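Long-range contact in GTP pyrophosphokinase (Streptococcus pneumoniae, PDB 2BE3), which probably transfers pyrophosphate from ATP to GTP or GDP to make the alarmone (p)ppGpp, as RelA/SpoT family synthetases do: residues Val124-Thr129 against Ala141-Arg146. Sequence-based numbering, arbitrary orientation.
Sequences VVVEYT and AEIQIR
Val124, Val125 and Val126 pair with Ile143, Glu142 and Ala141 in an antiparallel backbone contact between the two arms of a beta hairpin, strands 122-130 and 137-147, in the interior of the sheet. Val124 and Ile143 form a hydrogen-bonded pair, Val124 N reaching Ile143 O at 2.7 Å and Ile143 N returning to Val124 O. Val126 and Ala141 form the next such pair, with Val126 N to Ala141 O at 2.8 Å and Ala141 N to Val126 O at 3.0 Å. Between them Val125 faces Glu142 as a non-hydrogen-bonded pair, where Val125 CA lies 3.4 Å from Ala141 O in a CA-H...O contact. The hairpin belongs to the mixed five-stranded sheet of the RelA/SpoT synthetase domain, a nucleotidyltransferase-like fold; strand 77-83 runs parallel beside 137-147, and 102-109 antiparallel beside 122-130.

Side chains alternate between the faces. On one, beta-branched Val124, Val126 and Ile143 suit both extended backbone and apolar core; Ile143 and Ile145 also meet helix 89-97. Val124 CG1 touches Ile145 CD1 at 3.8 Å. Ala141's small methyl lets Val126 CG2 and Ala77 of strand 77-83 pack close; chi1 (CG1 at -57°) sets that CG2 between backbone N and carbonyl carbon. On the other face Val125 CG2 brushes the aliphatic CG of Glu142. Gln144, donor and acceptor at once, suits its place between acid and guanidinium: its NE2 donates to Glu142 OE1 at 3.1 Å, nearly straight (173°), from above the carboxylate plane but within its own amide plane. Gln144 OE1 accepts a bent bond (138°) from Arg146 NH2, tilted from the carbonyl plane, at 2.6 Å, and Ser121 OG also bonds it.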
loop_
_atom_site.group_PDB
_atom_site.type_symbol
_atom_site.label_atom_id
_atom_site.label_comp_id
_atom_site.label_asym_id
_atom_site.label_seq_id
_atom_site.Cartn_x
_atom_site.Cartn_y
_atom_site.Cartn_z
ATOM N N VAL A 124 -10.084 13.503 -9.880
ATOM C CA VAL A 124 -10.322 12.195 -10.404
ATOM C C VAL A 124 -10.925 11.285 -9.339
ATOM O O VAL A 124 -10.332 11.096 -8.271
ATOM C CB VAL A 124 -9.181 11.664 -11.371
ATOM C CG1 VAL A 124 -8.023 12.586 -11.482
ATOM C CG2 VAL A 124 -8.870 10.162 -11.263
ATOM N N VAL A 125 -12.145 10.810 -9.611
ATOM C CA VAL A 125 -12.834 9.886 -8.715
ATOM C C VAL A 125 -12.604 8.456 -9.174
ATOM O O VAL A 125 -12.768 8.161 -10.345
ATOM C CB VAL A 125 -14.343 10.196 -8.610
ATOM C CG1 VAL A 125 -15.021 9.240 -7.615
ATOM C CG2 VAL A 125 -14.561 11.686 -8.186
ATOM N N VAL A 126 -12.169 7.580 -8.272
ATOM C CA VAL A 126 -11.769 6.239 -8.680
ATOM C C VAL A 126 -12.480 5.204 -7.830
ATOM O O VAL A 126 -12.869 5.497 -6.703
ATOM C CB VAL A 126 -10.214 5.982 -8.639
ATOM C CG1 VAL A 126 -9.397 7.014 -9.524
ATOM C CG2 VAL A 126 -9.677 5.937 -7.212
ATOM N N GLU A 127 -12.689 4.021 -8.393
ATOM C CA GLU A 127 -13.035 2.866 -7.593
ATOM C C GLU A 127 -11.733 2.197 -7.211
ATOM O O GLU A 127 -10.861 1.977 -8.062
ATOM C CB GLU A 127 -13.914 1.903 -8.351
ATOM C CG GLU A 127 -15.312 2.310 -8.298
ATOM C CD GLU A 127 -16.205 1.499 -9.211
ATOM O OE1 GLU A 127 -15.742 0.475 -9.801
ATOM O OE2 GLU A 127 -17.387 1.905 -9.320
ATOM N N TYR A 128 -11.602 1.927 -5.913
ATOM C CA TYR A 128 -10.404 1.322 -5.350
ATOM C C TYR A 128 -10.859 0.192 -4.432
ATOM O O TYR A 128 -11.733 0.373 -3.579
ATOM C CB TYR A 128 -9.560 2.378 -4.612
ATOM C CG TYR A 128 -8.217 1.866 -4.148
ATOM C CD1 TYR A 128 -7.152 1.740 -5.046
ATOM C CD2 TYR A 128 -8.017 1.473 -2.810
ATOM C CE1 TYR A 128 -5.921 1.254 -4.634
ATOM C CE2 TYR A 128 -6.794 0.958 -2.391
ATOM C CZ TYR A 128 -5.745 0.862 -3.304
ATOM O OH TYR A 128 -4.518 0.370 -2.899
ATOM N N THR A 129 -10.292 -0.989 -4.636
ATOM C CA THR A 129 -10.607 -2.151 -3.805
ATOM C C THR A 129 -9.500 -2.409 -2.785
ATOM O O THR A 129 -8.321 -2.489 -3.134
ATOM C CB THR A 129 -10.834 -3.389 -4.684
ATOM O OG1 THR A 129 -11.924 -3.086 -5.542
ATOM C CG2 THR A 129 -11.197 -4.658 -3.832
ATOM N N ALA A 141 -12.671 6.661 -3.948
ATOM C CA ALA A 141 -11.675 7.665 -3.481
ATOM C C ALA A 141 -11.595 8.837 -4.471
ATOM O O ALA A 141 -11.781 8.662 -5.685
ATOM C CB ALA A 141 -10.319 7.022 -3.285
ATOM N N GLU A 142 -11.360 10.035 -3.961
ATOM C CA GLU A 142 -11.203 11.184 -4.818
ATOM C C GLU A 142 -9.738 11.642 -4.801
ATOM O O GLU A 142 -9.204 11.962 -3.730
ATOM C CB GLU A 142 -12.125 12.282 -4.354
ATOM C CG GLU A 142 -12.183 13.508 -5.243
ATOM C CD GLU A 142 -12.479 14.757 -4.431
ATOM O OE1 GLU A 142 -11.661 15.102 -3.504
ATOM O OE2 GLU A 142 -13.537 15.373 -4.708
ATOM N N ILE A 143 -9.069 11.583 -5.958
ATOM C CA ILE A 143 -7.726 12.124 -6.090
ATOM C C ILE A 143 -7.798 13.492 -6.770
ATOM O O ILE A 143 -8.251 13.605 -7.916
ATOM C CB ILE A 143 -6.790 11.198 -6.888
ATOM C CG1 ILE A 143 -6.780 9.775 -6.282
ATOM C CG2 ILE A 143 -5.365 11.829 -6.968
ATOM C CD1 ILE A 143 -6.168 8.722 -7.186
ATOM N N GLN A 144 -7.387 14.535 -6.053
ATOM C CA GLN A 144 -7.287 15.860 -6.640
ATOM C C GLN A 144 -5.858 16.195 -7.066
ATOM O O GLN A 144 -4.883 15.815 -6.398
ATOM C CB GLN A 144 -7.793 16.884 -5.653
ATOM C CG GLN A 144 -9.302 16.898 -5.583
ATOM C CD GLN A 144 -9.796 18.125 -4.906
ATOM O OE1 GLN A 144 -9.366 19.225 -5.223
ATOM N NE2 GLN A 144 -10.680 17.959 -3.944
ATOM N N ILE A 145 -5.718 16.880 -8.189
ATOM C CA ILE A 145 -4.398 17.210 -8.664
ATOM C C ILE A 145 -4.310 18.712 -8.759
ATOM O O ILE A 145 -5.148 19.341 -9.379
ATOM C CB ILE A 145 -4.073 16.521 -10.035
ATOM C CG1 ILE A 145 -4.176 15.009 -9.900
ATOM C CG2 ILE A 145 -2.615 16.786 -10.428
ATOM C CD1 ILE A 145 -4.712 14.381 -11.068
ATOM N N ARG A 146 -3.281 19.292 -8.168
ATOM C CA ARG A 146 -3.219 20.727 -8.045
ATOM C C ARG A 146 -1.799 21.226 -8.217
ATOM O O ARG A 146 -0.863 20.508 -7.862
ATOM C CB ARG A 146 -3.635 21.095 -6.617
ATOM C CG ARG A 146 -5.074 20.911 -6.346
ATOM C CD ARG A 146 -5.347 21.152 -4.900
ATOM N NE ARG A 146 -6.785 21.011 -4.705
ATOM C CZ ARG A 146 -7.425 21.302 -3.581
ATOM N NH1 ARG A 146 -6.771 21.791 -2.530
ATOM N NH2 ARG A 146 -8.731 21.122 -3.528
#